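Local coordinates for high-affinity zinc uptake system protein znuA (Streptococcus suis, PDB 3MFQ) that probably serves as the substrate-binding protein (cluster 9 family) of an ABC importer, capturing zinc and related metal ions for uptake, at residues H41-V44 with S48-S51; V59-H62 with F66-K69. All blocks are in the same frame, centred on the assembly; numbering follows the deposited sequence.

Interaction 1 (H41-V44 with S48-S51); sequences HLYV and SDLS. With ZN (zinc ion), chain D.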
loop_
_atom_site.group_PDB
_atom_site.type_symbol
_atom_site.label_atom_id
_atom_site.label_comp_id
_atom_site.label_asym_id
_atom_site.label_seq_id
_atom_site.Cartn_x
_atom_site.Cartn_y
_atom_site.Cartn_z
ATOM N N HIS A 41 -6.014 8.531 0.128
ATOM C CA HIS A 41 -5.542 9.749 0.776
ATOM C C HIS A 41 -6.485 10.914 0.503
ATOM O O HIS A 41 -6.647 11.802 1.338
ATOM C CB HIS A 41 -4.142 10.123 0.288
ATOM C CG HIS A 41 -3.053 9.254 0.833
ATOM N ND1 HIS A 41 -2.704 9.247 2.165
ATOM C CD2 HIS A 41 -2.216 8.384 0.219
ATOM C CE1 HIS A 41 -1.709 8.398 2.353
ATOM N NE2 HIS A 41 -1.395 7.861 1.187
ATOM N N LEU A 42 -7.103 10.902 -0.673
ATOM C CA LEU A 42 -7.896 12.036 -1.134
ATOM C C LEU A 42 -9.387 11.727 -1.206
ATOM O O LEU A 42 -10.213 12.638 -1.249
ATOM C CB LEU A 42 -7.411 12.486 -2.513
ATOM C CG LEU A 42 -5.903 12.645 -2.672
ATOM C CD1 LEU A 42 -5.558 13.034 -4.100
ATOM C CD2 LEU A 42 -5.368 13.668 -1.685
ATOM N N TYR A 43 -9.726 10.443 -1.224
ATOM C CA TYR A 43 -11.114 10.033 -1.393
ATOM C C TYR A 43 -12.026 10.748 -0.406
ATOM O O TYR A 43 -11.752 10.788 0.793
ATOM C CB TYR A 43 -11.255 8.520 -1.237
ATOM C CG TYR A 43 -12.529 7.962 -1.829
ATOM C CD1 TYR A 43 -12.575 7.537 -3.150
ATOM C CD2 TYR A 43 -13.687 7.861 -1.068
ATOM C CE1 TYR A 43 -13.736 7.024 -3.699
ATOM C CE2 TYR A 43 -14.853 7.348 -1.608
ATOM C CZ TYR A 43 -14.872 6.932 -2.925
ATOM O OH TYR A 43 -16.029 6.422 -3.468
ATOM N N VAL A 44 -13.107 11.324 -0.920
ATOM C CA VAL A 44 -14.091 11.982 -0.074
ATOM C C VAL A 44 -15.395 11.196 -0.066
ATOM O O VAL A 44 -16.025 11.006 -1.105
ATOM C CB VAL A 44 -14.366 13.422 -0.534
ATOM C CG1 VAL A 44 -15.410 14.067 0.361
ATOM C CG2 VAL A 44 -13.079 14.231 -0.529
ATOM N N SER A 48 -23.695 8.135 -1.039
ATOM C CA SER A 48 -23.758 6.703 -1.306
ATOM C C SER A 48 -22.763 5.933 -0.442
ATOM O O SER A 48 -23.083 4.872 0.095
ATOM C CB SER A 48 -23.496 6.426 -2.787
ATOM O OG SER A 48 -22.237 6.942 -3.185
ATOM N N ASP A 49 -21.557 6.472 -0.310
ATOM C CA ASP A 49 -20.533 5.849 0.518
ATOM C C ASP A 49 -21.003 5.723 1.962
ATOM O O ASP A 49 -21.074 4.619 2.505
ATOM C CB ASP A 49 -19.227 6.643 0.456
ATOM C CG ASP A 49 -18.514 6.489 -0.873
ATOM O OD1 ASP A 49 -17.848 7.450 -1.307
ATOM O OD2 ASP A 49 -18.622 5.405 -1.484
ATOM N N LEU A 50 -21.320 6.854 2.582
ATOM C CA LEU A 50 -21.825 6.849 3.949
ATOM C C LEU A 50 -22.985 5.869 4.077
ATOM O O LEU A 50 -23.146 5.215 5.106
ATOM C CB LEU A 50 -22.260 8.252 4.383
ATOM C CG LEU A 50 -21.164 9.280 4.689
ATOM C CD1 LEU A 50 -20.116 8.700 5.633
ATOM C CD2 LEU A 50 -20.516 9.809 3.418
ATOM N N SER A 51 -23.785 5.768 3.021
ATOM C CA SER A 51 -24.896 4.828 2.992
ATOM C C SER A 51 -24.382 3.396 3.094
ATOM O O SER A 51 -24.880 2.604 3.892
ATOM C CB SER A 51 -25.711 5.006 1.710
ATOM O OG SER A 51 -26.757 4.054 1.631
HETATM ZN ZN ZN D . 0.315 6.652 -0.125
HETATM O O HOH W 1 -18.025 3.860 -3.640
#

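Interaction 2 (V59-H62 with F66-K69); sequences VLYH and FEGK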
loop_
_atom_site.group_PDB
_atom_site.type_symbol
_atom_site.label_atom_id
_atom_site.label_comp_id
_atom_site.label_asym_id
_atom_site.label_seq_id
_atom_site.Cartn_x
_atom_site.Cartn_y
_atom_site.Cartn_z
ATOM N N VAL A 59 -17.836 -3.113 8.870
ATOM C CA VAL A 59 -17.020 -2.206 8.072
ATOM C C VAL A 59 -15.542 -2.384 8.408
ATOM O O VAL A 59 -15.155 -2.316 9.573
ATOM C CB VAL A 59 -17.434 -0.734 8.284
ATOM C CG1 VAL A 59 -16.475 0.203 7.561
ATOM C CG2 VAL A 59 -18.864 -0.509 7.812
ATOM N N LEU A 60 -14.721 -2.620 7.388
ATOM C CA LEU A 60 -13.287 -2.821 7.591
ATOM C C LEU A 60 -12.454 -1.781 6.849
ATOM O O LEU A 60 -12.723 -1.473 5.686
ATOM C CB LEU A 60 -12.872 -4.228 7.158
ATOM C CG LEU A 60 -13.250 -5.374 8.096
ATOM C CD1 LEU A 60 -12.992 -6.716 7.434
ATOM C CD2 LEU A 60 -12.489 -5.261 9.407
ATOM N N TYR A 61 -11.445 -1.242 7.529
ATOM C CA TYR A 61 -10.561 -0.249 6.929
ATOM C C TYR A 61 -9.144 -0.336 7.491
ATOM O O TYR A 61 -8.906 -0.995 8.505
ATOM C CB TYR A 61 -11.123 1.163 7.116
ATOM C CG TYR A 61 -11.123 1.649 8.548
ATOM C CD1 TYR A 61 -11.976 1.094 9.493
ATOM C CD2 TYR A 61 -10.276 2.672 8.953
ATOM C CE1 TYR A 61 -11.980 1.540 10.802
ATOM C CE2 TYR A 61 -10.274 3.125 10.260
ATOM C CZ TYR A 61 -11.127 2.555 11.180
ATOM O OH TYR A 61 -11.125 3.005 12.482
ATOM N N HIS A 62 -8.209 0.333 6.825
ATOM C CA HIS A 62 -6.809 0.328 7.232
ATOM C C HIS A 62 -6.608 1.056 8.553
ATOM O O HIS A 62 -6.182 0.466 9.545
ATOM C CB HIS A 62 -5.944 0.992 6.160
ATOM C CG HIS A 62 -5.915 0.256 4.859
ATOM N ND1 HIS A 62 -7.060 -0.086 4.172
ATOM C CD2 HIS A 62 -4.880 -0.189 4.108
ATOM C CE1 HIS A 62 -6.731 -0.721 3.062
ATOM N NE2 HIS A 62 -5.414 -0.795 2.998
ATOM N N PHE A 66 -5.014 6.579 6.720
ATOM C CA PHE A 66 -4.791 6.218 5.324
ATOM C C PHE A 66 -5.904 6.782 4.444
ATOM O O PHE A 66 -5.643 7.496 3.474
ATOM C CB PHE A 66 -4.680 4.699 5.162
ATOM C CG PHE A 66 -4.575 4.244 3.732
ATOM C CD1 PHE A 66 -3.809 4.951 2.817
ATOM C CD2 PHE A 66 -5.233 3.102 3.306
ATOM C CE1 PHE A 66 -3.709 4.530 1.500
ATOM C CE2 PHE A 66 -5.138 2.677 1.992
ATOM C CZ PHE A 66 -4.374 3.392 1.089
ATOM N N GLU A 67 -7.146 6.465 4.797
ATOM C CA GLU A 67 -8.300 7.003 4.091
ATOM C C GLU A 67 -8.293 8.529 4.135
ATOM O O GLU A 67 -8.909 9.181 3.299
ATOM C CB GLU A 67 -9.600 6.446 4.670
ATOM C CG GLU A 67 -9.891 5.004 4.269
ATOM C CD GLU A 67 -9.195 3.988 5.153
ATOM O OE1 GLU A 67 -8.396 4.399 6.017
ATOM O OE2 GLU A 67 -9.453 2.777 4.989
ATOM N N GLY A 68 -7.595 9.087 5.120
ATOM C CA GLY A 68 -7.309 10.512 5.166
ATOM C C GLY A 68 -8.491 11.454 5.293
ATOM O O GLY A 68 -8.411 12.463 5.992
ATOM N N LYS A 69 -9.588 11.142 4.613
ATOM C CA LYS A 69 -10.753 12.018 4.624
ATOM C C LYS A 69 -12.035 11.317 5.065
ATOM O O LYS A 69 -13.135 11.730 4.702
ATOM C CB LYS A 69 -10.943 12.673 3.254
ATOM C CG LYS A 69 -10.032 13.871 3.016
ATOM C CD LYS A 69 -10.238 14.461 1.632
ATOM C CE LYS A 69 -9.793 15.915 1.587
ATOM N NZ LYS A 69 -8.410 16.093 2.103
#

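Interaction 1 (H41-V44 with S48-S51)
The carboxylate oxygen OD1 of D49 lies 3.0 Å from the phenol oxygen OH of Y43 and is also hydrogen-bonded to the backbone N of K46. OD1 approaches the Y43 ring at its edge, close to the ring plane; ring and carboxylate planes are turned 48° apart. The two side chains come from opposite directions. In Y43 the ring carbon CG stands anti to the backbone N (chi1 -161°), which carries the phenol toward the helix although its CB bond does not head there. A water donates to OD2 of D49 at 2.7 Å and lies 3.3 Å from OH of Y43, so it bridges the two groups. At the start of segment 41-44, NE2 of H41 binds the zinc ion at 2.5 Å, with H104, H170 and D254 completing the protein ligands. The contact buries just 94 Å² between its segments and joins the metal-binding loop that follows strand 29-32 to the first turn of helix 47-55.

Interaction 2 (V59-H62 with F66-K69)
H62 and F66 lie side by side and point the same way, their rings forming an edge-to-face pair in the loop at the C-terminal end of strand 58-61, part of the parallel sheet in the N-terminal lobe of this cluster 9 type binding protein. The ring centroids of H62 and F66 are 4.6 Å apart and the planes meet at 55°, a tilted form of the T-shaped arrangement. The edge atom CD2 of F66 stands over one face of the imidazole, 3.3 Å from CG of H62 and displaced toward the rim. W106 meets both rings, and F66 also packs edge-to-face with the zinc ligand H41, placing the aromatic cluster beside the metal site.

E67 takes a different course, crossing both Y61 and H62 at about a right angle. Its chain bends at chi2 (84°), bringing the carboxylate back to the end of the strand. OE1 lies in the plane of the Y61 ring at its edge, 3.9 Å from CD2 of Y61. OE2 is hydrogen-bonded to OG1 of T12, so the buried carboxylate has a polar partner beyond the two segments. Across the contact, the backbone N of H62 donates a weak hydrogen bond to OE2 of E67 at 3.3 Å, with an N-H...O angle of 151°.

From the N terminus, the chain leaves strand 29-32 and enters the loop that carries H41. Interaction 1 closes the loop between 41-44 and 48-51, at the start of helix 47-55. The chain then runs through this helix into strand 58-61, where interaction 2 closes a second short loop, from 59-62 to 66-69, ahead of helix 71-77. The two closures are in series, neither nesting nor crossing, with centres 10 Å apart. They nevertheless touch: O of Y43 packs 3.2 Å from CB of K69, and CG2 of V44 lies 3.6 Å from CD of K69. Together they tie two consecutive strand-to-helix connections of one lobe, with H41 and F66 forming the end nearest the zinc ion.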